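Local structure of N-acetylgalactosaminyltransferase 7 (Homo sapiens, 6IWR) at residues A[483-487]-A[498-502]; A[180-185]-A[230-234]; A[134-140]-A[317-321]; A[96-102]-A[118-123]; A[293-298]-A[459-465]. The protein is a glycosyltransferase family member that joins a family 2 GT-A domain to a ricin-type beta-trefoil lectin domain in one chain. All blocks are in the same frame, centred on the assembly; numbering follows the deposited sequence.

The five contacts are spread along the chain, and none touches another within it. Interaction 1 belongs to the beta-trefoil lectin domain, and its centre is 35 Å from that of interaction 5. Interaction 2 joins a strand of the GT-A sheet to the loop after helix 219-230; interaction 3 ties a loop ahead of that sheet to a later one, with nearest atoms about 10 Å from interaction 5. Interaction 4, about 15 Å from interaction 2 between nearest atoms, packs the N-terminal region. Interactions 1 and 4, nearest atoms about 36 Å apart in one chain, meet across the dimer: Val97 packs on Cys502 of the second subunit. None is built round the model's manganese ion.

Interaction 1: residues A[483-487]-A[498-502]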
# COMPACT_ATOMS: atom_id res chain seq x y z
N ALA A 483 -11.61 25.55 8.01
CA ALA A 483 -12.15 24.25 7.66
C ALA A 483 -11.02 23.31 7.23
O ALA A 483 -11.24 22.39 6.44
CB ALA A 483 -13.20 24.40 6.57
N TYR A 484 -9.81 23.57 7.70
CA TYR A 484 -8.66 22.74 7.39
C TYR A 484 -8.21 22.00 8.63
O TYR A 484 -8.25 22.53 9.73
CB TYR A 484 -7.53 23.58 6.83
CG TYR A 484 -7.84 24.15 5.47
CD1 TYR A 484 -7.91 23.32 4.34
CD2 TYR A 484 -8.04 25.52 5.30
CE1 TYR A 484 -8.18 23.85 3.05
CE2 TYR A 484 -8.31 26.06 4.03
CZ TYR A 484 -8.38 25.22 2.91
OH TYR A 484 -8.65 25.75 1.67
N CYS A 485 -7.82 20.74 8.43
CA CYS A 485 -7.46 19.82 9.48
C CYS A 485 -6.10 19.21 9.17
O CYS A 485 -5.75 18.99 8.00
CB CYS A 485 -8.50 18.68 9.63
SG CYS A 485 -9.95 19.10 10.62
N ILE A 486 -5.31 18.96 10.21
CA ILE A 486 -4.12 18.15 10.00
C ILE A 486 -4.61 16.77 9.64
O ILE A 486 -5.61 16.29 10.19
CB ILE A 486 -3.20 18.14 11.23
CG1 ILE A 486 -2.76 19.59 11.57
CG2 ILE A 486 -2.00 17.23 10.97
CD1 ILE A 486 -1.79 19.74 12.74
N ASP A 487 -3.96 16.14 8.67
CA ASP A 487 -4.39 14.79 8.37
C ASP A 487 -3.25 13.99 7.77
O ASP A 487 -2.35 14.51 7.10
CB ASP A 487 -5.68 14.84 7.55
CG ASP A 487 -5.61 14.16 6.20
OD1 ASP A 487 -5.41 12.93 6.08
OD2 ASP A 487 -5.88 14.90 5.26
N GLU A 498 0.16 16.34 6.45
CA GLU A 498 -0.25 17.48 5.64
C GLU A 498 -1.52 18.11 6.19
O GLU A 498 -2.10 17.67 7.19
CB GLU A 498 -0.46 17.06 4.18
CG GLU A 498 0.53 16.02 3.72
CD GLU A 498 0.30 15.58 2.29
OE1 GLU A 498 -0.51 16.23 1.60
OE2 GLU A 498 0.93 14.59 1.86
N LEU A 499 -1.96 19.16 5.50
CA LEU A 499 -3.22 19.83 5.79
C LEU A 499 -4.24 19.42 4.74
O LEU A 499 -3.92 19.35 3.55
CB LEU A 499 -3.05 21.35 5.80
CG LEU A 499 -4.12 22.20 6.48
CD1 LEU A 499 -3.93 22.11 7.97
CD2 LEU A 499 -4.12 23.66 6.00
N GLY A 500 -5.46 19.15 5.17
CA GLY A 500 -6.52 18.90 4.22
C GLY A 500 -7.85 19.43 4.72
O GLY A 500 -7.98 19.82 5.88
N PRO A 501 -8.85 19.45 3.85
CA PRO A 501 -10.17 19.91 4.28
C PRO A 501 -10.75 18.96 5.32
O PRO A 501 -10.68 17.74 5.17
CB PRO A 501 -11.00 19.92 2.98
CG PRO A 501 -10.15 19.31 1.94
CD PRO A 501 -8.75 19.29 2.39
N CYS A 502 -11.30 19.54 6.38
CA CYS A 502 -11.91 18.76 7.45
C CYS A 502 -13.13 18.03 6.93
O CYS A 502 -13.92 18.58 6.15
CB CYS A 502 -12.31 19.65 8.62
SG CYS A 502 -10.94 20.50 9.47
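Tyr484 to Asp487 and Glu498 to Pro501 run antiparallel as two short, strongly twisted strands, their axes 4.4 Å apart at closest and 135° between directions. Cys485 with Gly500 and Asp487 with Glu498 are hydrogen-bonded pairs, each closed by two backbone bonds; the one from Cys485 N to Gly500 O measures 2.7 Å. A further bond, from Cys502 N to Ala483 O at 2.9 Å, carries the pairing just past the strand ends. There the disulfide closes, Cys485 SG to Cys502 SG at 2.1 Å with a torsion of 100° about the S-S bond. Both sulfurs stand beside their own backbone N, anti to the carbonyl carbon. This is a beta hairpin of the ricin-type trefoil lectin domain, and the disulfide locks its first strand to the residue after its second. On the face shared by Ile486 and Leu499, both side chains rest against Trp589 and Val575. Leu499 places CD2 3.5 Å from Tyr484 CB, the two side chains crossing at about a right angle, while its CD1 lies 3.6 Å from Cys485 O. The Tyr484 ring turns an edge to the Gly500-Pro501 peptide, with Gly500 O and Pro501 N near its plane. Across the sheet, with Cys485, Asp487 brings OD2 to 4.2 Å from Gly500 CA, and its OD1 accepts from Met489 N. Pro501 packs on Thr277 of the second subunit.

Interaction 2: residues A[180-185]-A[230-234]; sequences AEIVLI and KAKLG
In the GT-A domain, where helix 219-230 runs out and the chain turns toward strand 236-240, the loop residues Ala231 to Leu233 fold around the carboxylate of Glu181 on strand 179-186. Leu233 N donates to Glu181 OE2 at 3.1 Å in a fairly straight bond of 164°, coming from above the carboxylate plane, 52° out of it. A water bridges the other oxygen to the loop: it donates to Glu181 OE1 at 2.8 Å and to Lys230 O at 3.0 Å, and accepts from Lys232 N. Glu181 CG sits between the backbone N and the carbonyl carbon (chi1 68°), and the chain runs out extended from there to deliver the carboxylate to the loop. Leu233 crosses it at about a right angle, its CD2 3.7 Å from Glu181 CB. Strand 179-186 pairs in parallel with 149-155 and 209-213, and both neighbours share in holding the acid: Ser150 OG bonds OE2 and Lys210 NZ makes a salt bridge to OE1. With the lysine beside it and four bonds on its two oxygens, the buried carboxylate is probably ionised. Apolar packing continues along the strand on both flanks of Glu181. Ala180 CB lies 3.9 Å from Leu233 CB, and one step past Ile182 the CG2 branch of Val183 meets Ala231 CB at 3.6 Å. Farther on, Ile185 CD1 reaches the aliphatic part of Lys230, whose ammonium makes a cation-pi contact with Phe212.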
# COMPACT_ATOMS: atom_id res chain seq x y z
N ALA A 180 -16.10 -37.70 14.41
CA ALA A 180 -17.52 -37.99 14.44
C ALA A 180 -18.26 -37.49 13.20
O ALA A 180 -19.28 -38.08 12.82
CB ALA A 180 -18.15 -37.37 15.69
N GLU A 181 -17.77 -36.42 12.57
CA GLU A 181 -18.42 -35.73 11.46
C GLU A 181 -17.60 -34.50 11.12
O GLU A 181 -16.90 -33.95 11.98
CB GLU A 181 -19.87 -35.32 11.80
CG GLU A 181 -19.92 -34.21 12.86
CD GLU A 181 -21.33 -33.76 13.24
OE1 GLU A 181 -22.28 -34.04 12.46
OE2 GLU A 181 -21.47 -33.13 14.33
N ILE A 182 -17.68 -34.06 9.87
CA ILE A 182 -17.10 -32.80 9.44
C ILE A 182 -18.27 -31.95 8.96
O ILE A 182 -18.91 -32.27 7.95
CB ILE A 182 -16.06 -32.98 8.33
CG1 ILE A 182 -14.86 -33.82 8.83
CG2 ILE A 182 -15.61 -31.59 7.84
CD1 ILE A 182 -13.83 -34.19 7.74
N VAL A 183 -18.56 -30.88 9.70
CA VAL A 183 -19.69 -30.01 9.42
C VAL A 183 -19.18 -28.76 8.71
O VAL A 183 -18.46 -27.96 9.32
CB VAL A 183 -20.44 -29.65 10.71
CG1 VAL A 183 -21.43 -28.51 10.46
CG2 VAL A 183 -21.13 -30.87 11.28
N LEU A 184 -19.53 -28.60 7.44
CA LEU A 184 -19.21 -27.36 6.74
C LEU A 184 -20.39 -26.42 6.91
O LEU A 184 -21.54 -26.84 6.75
CB LEU A 184 -18.93 -27.61 5.25
CG LEU A 184 -18.02 -28.77 4.84
CD1 LEU A 184 -18.06 -28.94 3.32
CD2 LEU A 184 -16.56 -28.64 5.33
N ILE A 185 -20.11 -25.18 7.28
CA ILE A 185 -21.12 -24.15 7.44
C ILE A 185 -20.94 -23.13 6.33
O ILE A 185 -19.98 -22.34 6.33
CB ILE A 185 -21.05 -23.46 8.81
CG1 ILE A 185 -21.22 -24.47 9.94
CG2 ILE A 185 -22.14 -22.39 8.90
CD1 ILE A 185 -22.62 -24.95 10.10
N LYS A 230 -25.27 -26.88 14.97
CA LYS A 230 -25.59 -27.88 13.96
C LYS A 230 -24.63 -29.05 13.97
O LYS A 230 -24.85 -30.02 13.23
CB LYS A 230 -25.64 -27.22 12.57
CG LYS A 230 -26.91 -26.37 12.35
CD LYS A 230 -26.66 -25.22 11.39
CE LYS A 230 -27.97 -24.66 10.86
NZ LYS A 230 -28.96 -25.76 10.66
N ALA A 231 -23.58 -28.99 14.78
CA ALA A 231 -22.56 -30.04 14.81
C ALA A 231 -22.71 -30.71 16.16
O ALA A 231 -22.13 -30.28 17.16
CB ALA A 231 -21.16 -29.49 14.61
N LYS A 232 -23.51 -31.77 16.19
CA LYS A 232 -24.03 -32.31 17.44
C LYS A 232 -23.39 -33.62 17.86
O LYS A 232 -23.53 -33.99 19.03
CB LYS A 232 -25.53 -32.54 17.31
CG LYS A 232 -26.31 -31.33 16.92
CD LYS A 232 -27.59 -31.79 16.31
CE LYS A 232 -28.69 -30.79 16.52
NZ LYS A 232 -29.88 -31.56 17.02
N LEU A 233 -22.70 -34.31 16.95
CA LEU A 233 -22.23 -35.68 17.18
C LEU A 233 -20.97 -35.77 18.04
O LEU A 233 -20.78 -36.76 18.75
CB LEU A 233 -21.96 -36.35 15.85
CG LEU A 233 -23.07 -36.99 15.07
CD1 LEU A 233 -24.42 -36.43 15.45
CD2 LEU A 233 -22.78 -36.78 13.60
N GLY A 234 -20.06 -34.82 17.94
CA GLY A 234 -18.78 -34.99 18.58
C GLY A 234 -18.76 -34.51 20.02
O GLY A 234 -19.51 -33.66 20.49
O HOH W 1 -24.67 -33.04 13.45

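Interaction 3: residues A[134-140]-A[317-321]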
# COMPACT_ATOMS: atom_id res chain seq x y z
N GLN A 134 8.81 -30.57 16.22
CA GLN A 134 10.11 -30.96 16.71
C GLN A 134 10.13 -32.45 16.94
O GLN A 134 9.11 -33.07 17.08
CB GLN A 134 10.50 -30.19 17.96
CG GLN A 134 10.73 -28.72 17.74
CD GLN A 134 11.05 -27.97 19.01
OE1 GLN A 134 10.68 -28.39 20.10
NE2 GLN A 134 11.76 -26.84 18.87
N GLU A 135 11.32 -33.02 16.98
CA GLU A 135 11.49 -34.45 17.02
C GLU A 135 10.82 -35.04 18.25
O GLU A 135 10.20 -36.08 18.17
CB GLU A 135 12.98 -34.79 16.99
CG GLU A 135 13.29 -36.26 16.75
CD GLU A 135 12.89 -36.74 15.38
OE1 GLU A 135 13.04 -37.95 15.12
OE2 GLU A 135 12.43 -35.93 14.56
N GLU A 136 10.91 -34.34 19.36
CA GLU A 136 10.44 -34.83 20.64
C GLU A 136 8.96 -35.12 20.59
O GLU A 136 8.45 -35.89 21.38
CB GLU A 136 10.71 -33.83 21.74
CG GLU A 136 10.30 -34.32 23.11
CD GLU A 136 10.62 -33.34 24.21
OE1 GLU A 136 11.12 -32.24 23.91
OE2 GLU A 136 10.35 -33.68 25.37
N CYS A 137 8.27 -34.47 19.68
CA CYS A 137 6.85 -34.65 19.52
C CYS A 137 6.48 -36.07 19.14
O CYS A 137 5.41 -36.51 19.48
CB CYS A 137 6.29 -33.65 18.51
SG CYS A 137 5.65 -32.14 19.25
N LYS A 138 7.33 -36.74 18.39
CA LYS A 138 7.02 -38.08 17.92
C LYS A 138 7.24 -39.15 18.97
O LYS A 138 7.18 -40.34 18.64
CB LYS A 138 7.88 -38.44 16.71
CG LYS A 138 8.25 -37.27 15.84
CD LYS A 138 8.65 -37.81 14.47
CE LYS A 138 9.53 -36.90 13.67
NZ LYS A 138 9.72 -37.55 12.35
N TYR A 139 7.50 -38.80 20.23
CA TYR A 139 7.76 -39.81 21.24
C TYR A 139 6.79 -39.72 22.40
O TYR A 139 7.07 -40.27 23.47
CB TYR A 139 9.21 -39.75 21.72
CG TYR A 139 10.17 -40.04 20.59
CD1 TYR A 139 10.24 -41.32 20.01
CD2 TYR A 139 10.96 -39.04 20.07
CE1 TYR A 139 11.11 -41.57 18.94
CE2 TYR A 139 11.81 -39.28 19.03
CZ TYR A 139 11.89 -40.53 18.46
OH TYR A 139 12.76 -40.71 17.42
N TRP A 140 5.65 -39.06 22.20
CA TRP A 140 4.59 -39.01 23.20
C TRP A 140 3.66 -40.21 23.05
O TRP A 140 3.28 -40.57 21.93
CB TRP A 140 3.79 -37.71 23.08
CG TRP A 140 4.51 -36.50 23.58
CD1 TRP A 140 5.14 -35.55 22.83
CD2 TRP A 140 4.67 -36.11 24.95
NE1 TRP A 140 5.69 -34.60 23.65
CE2 TRP A 140 5.41 -34.91 24.96
CE3 TRP A 140 4.25 -36.65 26.17
CZ2 TRP A 140 5.74 -34.24 26.13
CZ3 TRP A 140 4.58 -35.98 27.34
CH2 TRP A 140 5.31 -34.79 27.31
N THR A 317 8.82 -30.72 30.06
CA THR A 317 9.20 -31.07 28.70
C THR A 317 9.31 -29.81 27.85
O THR A 317 8.69 -28.79 28.16
CB THR A 317 8.14 -31.99 28.12
OG1 THR A 317 8.16 -33.22 28.84
CG2 THR A 317 8.42 -32.27 26.68
N LYS A 318 10.07 -29.88 26.75
CA LYS A 318 10.05 -28.78 25.79
C LYS A 318 8.74 -28.72 25.02
O LYS A 318 8.31 -27.63 24.62
CB LYS A 318 11.20 -28.89 24.79
CG LYS A 318 12.57 -28.72 25.43
CD LYS A 318 13.43 -27.67 24.74
CE LYS A 318 13.68 -28.02 23.27
NZ LYS A 318 14.90 -27.34 22.75
N THR A 319 8.09 -29.87 24.79
CA THR A 319 7.03 -29.97 23.79
C THR A 319 5.62 -30.00 24.37
O THR A 319 4.66 -29.88 23.60
CB THR A 319 7.25 -31.22 22.93
OG1 THR A 319 8.05 -32.17 23.64
CG2 THR A 319 7.99 -30.86 21.67
N GLU A 320 5.44 -30.15 25.68
CA GLU A 320 4.07 -30.31 26.16
C GLU A 320 3.26 -29.02 25.98
O GLU A 320 3.82 -27.95 25.70
CB GLU A 320 4.05 -30.73 27.62
CG GLU A 320 4.97 -29.93 28.49
CD GLU A 320 5.07 -30.52 29.86
OE1 GLU A 320 4.55 -29.92 30.82
OE2 GLU A 320 5.64 -31.63 29.97
N PRO A 321 1.94 -29.09 26.15
CA PRO A 321 1.12 -27.87 26.06
C PRO A 321 1.69 -26.77 26.94
O PRO A 321 2.47 -27.03 27.86
CB PRO A 321 -0.25 -28.33 26.55
CG PRO A 321 -0.27 -29.78 26.25
CD PRO A 321 1.12 -30.25 26.52
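The indole of Trp140 meets the loop 317-321 by its edge. Thr319 OG1 and CB and the CG2 methyl of Thr317 all lie near the ring plane, as does Cys137 O from its own segment. NE1 makes a weak hydrogen bond to Thr319 OG1 at 3.4 Å, and the exact place of that hydroxyl is uncertain. At the far end of the ring, Trp140 CH2 lies 3.6 Å from Thr317 OG1. The other flat group is the Glu136 carboxylate: with CG anti to the backbone N (chi1 -177°) and the chain extended beyond, it reaches in among Thr317, Lys318 and Thr319, though its fit to the two threonines is too tight in the model to be relied on. Its OE1 rests 3.5 Å from Lys318 CB. Thr319 sends its CG2 the other way, 3.6 Å from Cys137 SG and 4.0 Å from Gln134 OE1. Cys137, in the 3-10 turn 135-138, is disulfide-bonded to Cys375, while Arg315 bonds the carbonyls of Lys318, Glu320 and Pro321. The contact between the GT-A domain loop 317-321 and the 3-10 turn thus appears to be mostly van der Waals, with one weak polar bond across it.

Interaction 4: residues A[96-102]-A[118-123]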
# COMPACT_ATOMS: atom_id res chain seq x y z
N LEU A 96 5.68 -24.49 -5.27
CA LEU A 96 5.23 -24.64 -6.64
C LEU A 96 5.33 -23.29 -7.34
O LEU A 96 4.43 -22.45 -7.21
CB LEU A 96 3.80 -25.16 -6.67
CG LEU A 96 3.37 -25.99 -7.87
CD1 LEU A 96 1.86 -25.88 -8.04
CD2 LEU A 96 4.09 -25.58 -9.14
N VAL A 97 6.39 -23.12 -8.12
CA VAL A 97 6.70 -21.87 -8.79
C VAL A 97 6.25 -22.00 -10.24
O VAL A 97 6.64 -22.94 -10.93
CB VAL A 97 8.20 -21.55 -8.66
CG1 VAL A 97 8.56 -20.23 -9.30
CG2 VAL A 97 8.61 -21.54 -7.19
N LEU A 98 5.40 -21.07 -10.71
CA LEU A 98 4.74 -21.11 -12.01
C LEU A 98 5.18 -19.96 -12.92
O LEU A 98 6.15 -19.25 -12.63
CB LEU A 98 3.22 -21.07 -11.81
CG LEU A 98 2.53 -22.27 -11.19
CD1 LEU A 98 1.01 -22.12 -11.28
CD2 LEU A 98 2.98 -23.56 -11.85
N GLY A 99 4.41 -19.74 -13.99
CA GLY A 99 4.53 -18.57 -14.83
C GLY A 99 5.86 -18.57 -15.52
O GLY A 99 6.68 -19.47 -15.29
N PRO A 100 6.13 -17.56 -16.36
CA PRO A 100 5.21 -16.46 -16.61
C PRO A 100 4.09 -16.82 -17.57
O PRO A 100 3.23 -15.98 -17.83
CB PRO A 100 6.11 -15.39 -17.24
CG PRO A 100 7.35 -16.13 -17.71
CD PRO A 100 7.21 -17.57 -17.35
N GLU A 101 4.12 -18.02 -18.16
CA GLU A 101 3.02 -18.37 -19.04
C GLU A 101 1.71 -18.45 -18.28
O GLU A 101 0.64 -18.41 -18.89
CB GLU A 101 3.27 -19.71 -19.73
CG GLU A 101 3.29 -20.86 -18.78
CD GLU A 101 4.70 -21.29 -18.45
OE1 GLU A 101 4.93 -22.51 -18.48
OE2 GLU A 101 5.57 -20.42 -18.16
N PHE A 102 1.77 -18.56 -16.96
CA PHE A 102 0.57 -18.62 -16.14
C PHE A 102 0.19 -17.29 -15.52
O PHE A 102 -0.85 -17.22 -14.85
CB PHE A 102 0.76 -19.65 -15.01
CG PHE A 102 0.78 -21.07 -15.47
CD1 PHE A 102 -0.40 -21.75 -15.69
CD2 PHE A 102 1.98 -21.75 -15.67
CE1 PHE A 102 -0.39 -23.06 -16.10
CE2 PHE A 102 1.99 -23.06 -16.07
CZ PHE A 102 0.80 -23.72 -16.28
N VAL A 118 -4.67 -20.96 -9.39
CA VAL A 118 -4.15 -21.80 -10.46
C VAL A 118 -3.10 -22.75 -9.89
O VAL A 118 -3.10 -23.95 -10.20
CB VAL A 118 -3.61 -20.97 -11.64
CG1 VAL A 118 -4.14 -19.54 -11.60
CG2 VAL A 118 -2.09 -21.00 -11.73
N ALA A 119 -2.24 -22.24 -9.00
CA ALA A 119 -1.30 -23.11 -8.31
C ALA A 119 -2.03 -24.14 -7.45
O ALA A 119 -1.81 -25.35 -7.61
CB ALA A 119 -0.33 -22.28 -7.47
N SER A 120 -2.92 -23.69 -6.55
CA SER A 120 -3.63 -24.64 -5.70
C SER A 120 -4.32 -25.73 -6.51
O SER A 120 -4.33 -26.90 -6.12
CB SER A 120 -4.67 -23.95 -4.82
OG SER A 120 -5.53 -24.94 -4.28
N ASP A 121 -4.91 -25.35 -7.65
CA ASP A 121 -5.67 -26.32 -8.44
C ASP A 121 -4.80 -27.43 -9.02
O ASP A 121 -5.34 -28.47 -9.40
CB ASP A 121 -6.43 -25.61 -9.56
CG ASP A 121 -7.69 -24.93 -9.07
OD1 ASP A 121 -7.94 -24.96 -7.84
OD2 ASP A 121 -8.42 -24.35 -9.92
N MET A 122 -3.48 -27.26 -9.12
CA MET A 122 -2.65 -28.35 -9.64
C MET A 122 -1.98 -29.18 -8.56
O MET A 122 -1.34 -30.19 -8.88
CB MET A 122 -1.59 -27.83 -10.62
CG MET A 122 -1.23 -26.39 -10.54
SD MET A 122 -0.06 -26.00 -11.86
CE MET A 122 -1.14 -25.32 -13.11
N ILE A 123 -2.14 -28.80 -7.28
CA ILE A 123 -1.66 -29.57 -6.14
C ILE A 123 -2.76 -30.53 -5.74
O ILE A 123 -3.94 -30.16 -5.72
CB ILE A 123 -1.24 -28.64 -4.99
CG1 ILE A 123 -0.25 -27.57 -5.49
CG2 ILE A 123 -0.70 -29.44 -3.79
CD1 ILE A 123 0.21 -26.53 -4.45
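Leu98 and Leu96 press their methyls onto the flank of helix 117-122 that carries Val118, Ala119 and Met122, and Phe102 meets Met122 at the same surface. Leu98 CD1 lies against Val118 CG2 at 3.3 Å and also 4.0 Å from Ala119 CB, sliding past the valine in the opposite direction, while its second branch meets Met122 tip to tip, CD2 to SD 3.9 Å. Leu96 does all its touching with CD1. That methyl sits 3.7 Å from Ile123 CG1, with Met122 CG and the carbonyl oxygen of Ala119 close by. Leu96 CG stands anti to the backbone N (chi1 -152°), which brings the CD1 branch to the helix. Met122 comes at Phe102 from the opposite direction in an oblique Met-aromatic contact, SD 5.5 Å from the ring centroid and 26° off the normal; its chain bends at the last torsion to bring CE 3.8 Å from Phe102 CE1. No hydrogen bond crosses, so apolar packing and the Met-aromatic contact join the segments. Within the helical turn, Met122 N and Ile123 N bond to the carbonyls of Ala119 and Ser120, fixing the spacing of the side chains that face the leucines. Between Leu98 and Phe102 the chain turns at Gly99, with a cis peptide before Pro100. It then enters helix 103-113, whose Ile106 packs on both Leu98 and Val118. On its other side helix 117-122 is tied to helix 160-173, Ser120 OG bonding Arg165 and Ser161, while the Leu96 backbone bonds Thr277, between strands 264-274 and 280-281.

Interaction 5: residues A[293-298]-A[459-465]; sequences RGAWDW and YDITSHY
A single nitrogen, Arg293 NH2, grips the carboxylate of Asp460 through both oxygens, at 2.7 Å from OD1 and 2.8 Å from OD2. OD2 lies in the guanidinium plane and is met on its syn side, though 32° out of the carboxylate plane, and the two planes stand 40° apart. The rest of the guanidinium is used as well: NE donates to Arg323 O and NH1 to Ile457 O. Over one of its faces lies Tyr459 OH, 3.6 Å above the plane, a hydroxyl paired with Thr308 OG1 and Glu311 OE2. At the other end of the contact, Trp298 NE1 donates to Tyr465 O at 2.8 Å. The oxygen lies in the indole plane, whereas the donor stands above the carbonyl plane. Inside the loop Ile461 O takes two backbone donors, His464 N and Tyr465 N, and in the opposite segment Asp297 OD1 is held by Ser299 and Leu301. Between the polar ends, Ile461 packs against strand 292-296, the first of a GT-A hairpin with 302-306. Its CD1 makes a CH-pi contact over the face of Trp296, 3.5 Å from the centroid of the six-membered ring; CG1 lies 3.8 Å from Ala295 CB, and CG2 lies near Trp296 O and Trp298 CZ2. Tyr465 packs its ring on Asp297 CB. The salt bridge is thus buried beside apolar packing, and the guanidinium charge probably keeps Asp460 ionised.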
# COMPACT_ATOMS: atom_id res chain seq x y z
N ARG A 293 3.23 -17.06 22.83
CA ARG A 293 1.90 -17.08 23.40
C ARG A 293 1.14 -15.89 22.84
O ARG A 293 1.73 -14.93 22.32
CB ARG A 293 1.97 -17.15 24.95
CG ARG A 293 2.89 -16.14 25.57
CD ARG A 293 3.50 -16.53 26.91
NE ARG A 293 2.55 -17.15 27.83
CZ ARG A 293 2.04 -16.59 28.92
NH1 ARG A 293 1.21 -17.29 29.68
NH2 ARG A 293 2.34 -15.34 29.25
N GLY A 294 -0.19 -15.99 22.85
CA GLY A 294 -1.04 -14.95 22.29
C GLY A 294 -1.28 -13.81 23.27
O GLY A 294 -1.44 -14.03 24.48
N ALA A 295 -1.32 -12.59 22.74
CA ALA A 295 -1.36 -11.39 23.54
C ALA A 295 -2.12 -10.31 22.75
O ALA A 295 -2.78 -10.61 21.75
CB ALA A 295 0.06 -10.96 23.93
N TRP A 296 -2.00 -9.06 23.20
CA TRP A 296 -2.69 -7.94 22.60
C TRP A 296 -2.04 -6.67 23.12
O TRP A 296 -1.39 -6.68 24.17
CB TRP A 296 -4.18 -7.96 22.94
CG TRP A 296 -4.39 -7.94 24.41
CD1 TRP A 296 -4.46 -6.84 25.21
CD2 TRP A 296 -4.52 -9.08 25.28
NE1 TRP A 296 -4.63 -7.21 26.52
CE2 TRP A 296 -4.67 -8.58 26.60
CE3 TRP A 296 -4.53 -10.46 25.07
CZ2 TRP A 296 -4.82 -9.42 27.71
CZ3 TRP A 296 -4.68 -11.29 26.17
CH2 TRP A 296 -4.83 -10.77 27.47
N ASP A 297 -2.20 -5.58 22.38
CA ASP A 297 -1.89 -4.24 22.88
C ASP A 297 -3.20 -3.63 23.39
O ASP A 297 -4.26 -4.25 23.31
CB ASP A 297 -1.20 -3.40 21.79
CG ASP A 297 -2.13 -2.98 20.65
OD1 ASP A 297 -3.37 -2.98 20.83
OD2 ASP A 297 -1.62 -2.62 19.55
N TRP A 298 -3.15 -2.41 23.90
CA TRP A 298 -4.31 -1.85 24.60
C TRP A 298 -5.34 -1.20 23.68
O TRP A 298 -6.35 -0.68 24.17
CB TRP A 298 -3.80 -0.90 25.69
CG TRP A 298 -2.91 -1.71 26.55
CD1 TRP A 298 -1.54 -1.71 26.57
CD2 TRP A 298 -3.32 -2.76 27.43
NE1 TRP A 298 -1.08 -2.66 27.46
CE2 TRP A 298 -2.15 -3.32 27.99
CE3 TRP A 298 -4.57 -3.27 27.81
CZ2 TRP A 298 -2.19 -4.35 28.91
CZ3 TRP A 298 -4.61 -4.29 28.74
CH2 TRP A 298 -3.43 -4.83 29.27
N TYR A 459 0.94 -12.00 32.87
CA TYR A 459 2.00 -11.24 33.53
C TYR A 459 3.10 -10.72 32.60
O TYR A 459 3.93 -9.93 33.06
CB TYR A 459 2.62 -12.15 34.61
CG TYR A 459 3.08 -13.44 33.97
CD1 TYR A 459 4.28 -13.49 33.27
CD2 TYR A 459 2.30 -14.59 34.01
CE1 TYR A 459 4.70 -14.64 32.67
CE2 TYR A 459 2.72 -15.75 33.41
CZ TYR A 459 3.92 -15.77 32.73
OH TYR A 459 4.37 -16.92 32.10
N ASP A 460 3.14 -11.12 31.33
CA ASP A 460 4.22 -10.65 30.45
C ASP A 460 3.79 -9.58 29.45
O ASP A 460 4.67 -8.99 28.80
CB ASP A 460 4.87 -11.80 29.66
CG ASP A 460 3.86 -12.75 29.08
OD1 ASP A 460 2.68 -12.67 29.48
OD2 ASP A 460 4.23 -13.61 28.24
N ILE A 461 2.50 -9.29 29.33
CA ILE A 461 2.07 -8.41 28.24
C ILE A 461 2.59 -6.99 28.42
O ILE A 461 3.13 -6.39 27.49
CB ILE A 461 0.54 -8.43 28.11
CG1 ILE A 461 0.12 -9.77 27.53
CG2 ILE A 461 0.08 -7.21 27.29
CD1 ILE A 461 -1.37 -10.01 27.55
N THR A 462 2.42 -6.41 29.62
CA THR A 462 2.82 -5.01 29.76
C THR A 462 4.31 -4.84 29.59
O THR A 462 4.78 -3.72 29.38
CB THR A 462 2.41 -4.45 31.10
OG1 THR A 462 3.12 -5.15 32.14
CG2 THR A 462 0.91 -4.59 31.29
N SER A 463 5.07 -5.93 29.66
CA SER A 463 6.49 -5.85 29.38
C SER A 463 6.78 -5.76 27.88
O SER A 463 7.88 -5.38 27.50
CB SER A 463 7.19 -7.04 30.03
OG SER A 463 7.85 -7.84 29.09
N HIS A 464 5.80 -6.05 27.03
CA HIS A 464 5.97 -5.87 25.59
C HIS A 464 5.10 -4.77 25.01
O HIS A 464 5.48 -4.16 24.01
CB HIS A 464 5.66 -7.17 24.83
CG HIS A 464 6.64 -8.28 25.09
ND1 HIS A 464 7.78 -8.45 24.34
CD2 HIS A 464 6.63 -9.27 26.00
CE1 HIS A 464 8.44 -9.50 24.79
NE2 HIS A 464 7.76 -10.02 25.80
N TYR A 465 3.93 -4.54 25.60
CA TYR A 465 3.02 -3.46 25.21
C TYR A 465 2.65 -2.74 26.51
O TYR A 465 1.70 -3.11 27.20
CB TYR A 465 1.82 -4.02 24.45
CG TYR A 465 2.29 -4.78 23.23
CD1 TYR A 465 2.60 -4.12 22.07
CD2 TYR A 465 2.49 -6.15 23.28
CE1 TYR A 465 3.08 -4.78 20.97
CE2 TYR A 465 2.96 -6.84 22.17
CZ TYR A 465 3.26 -6.15 21.01
OH TYR A 465 3.73 -6.80 19.87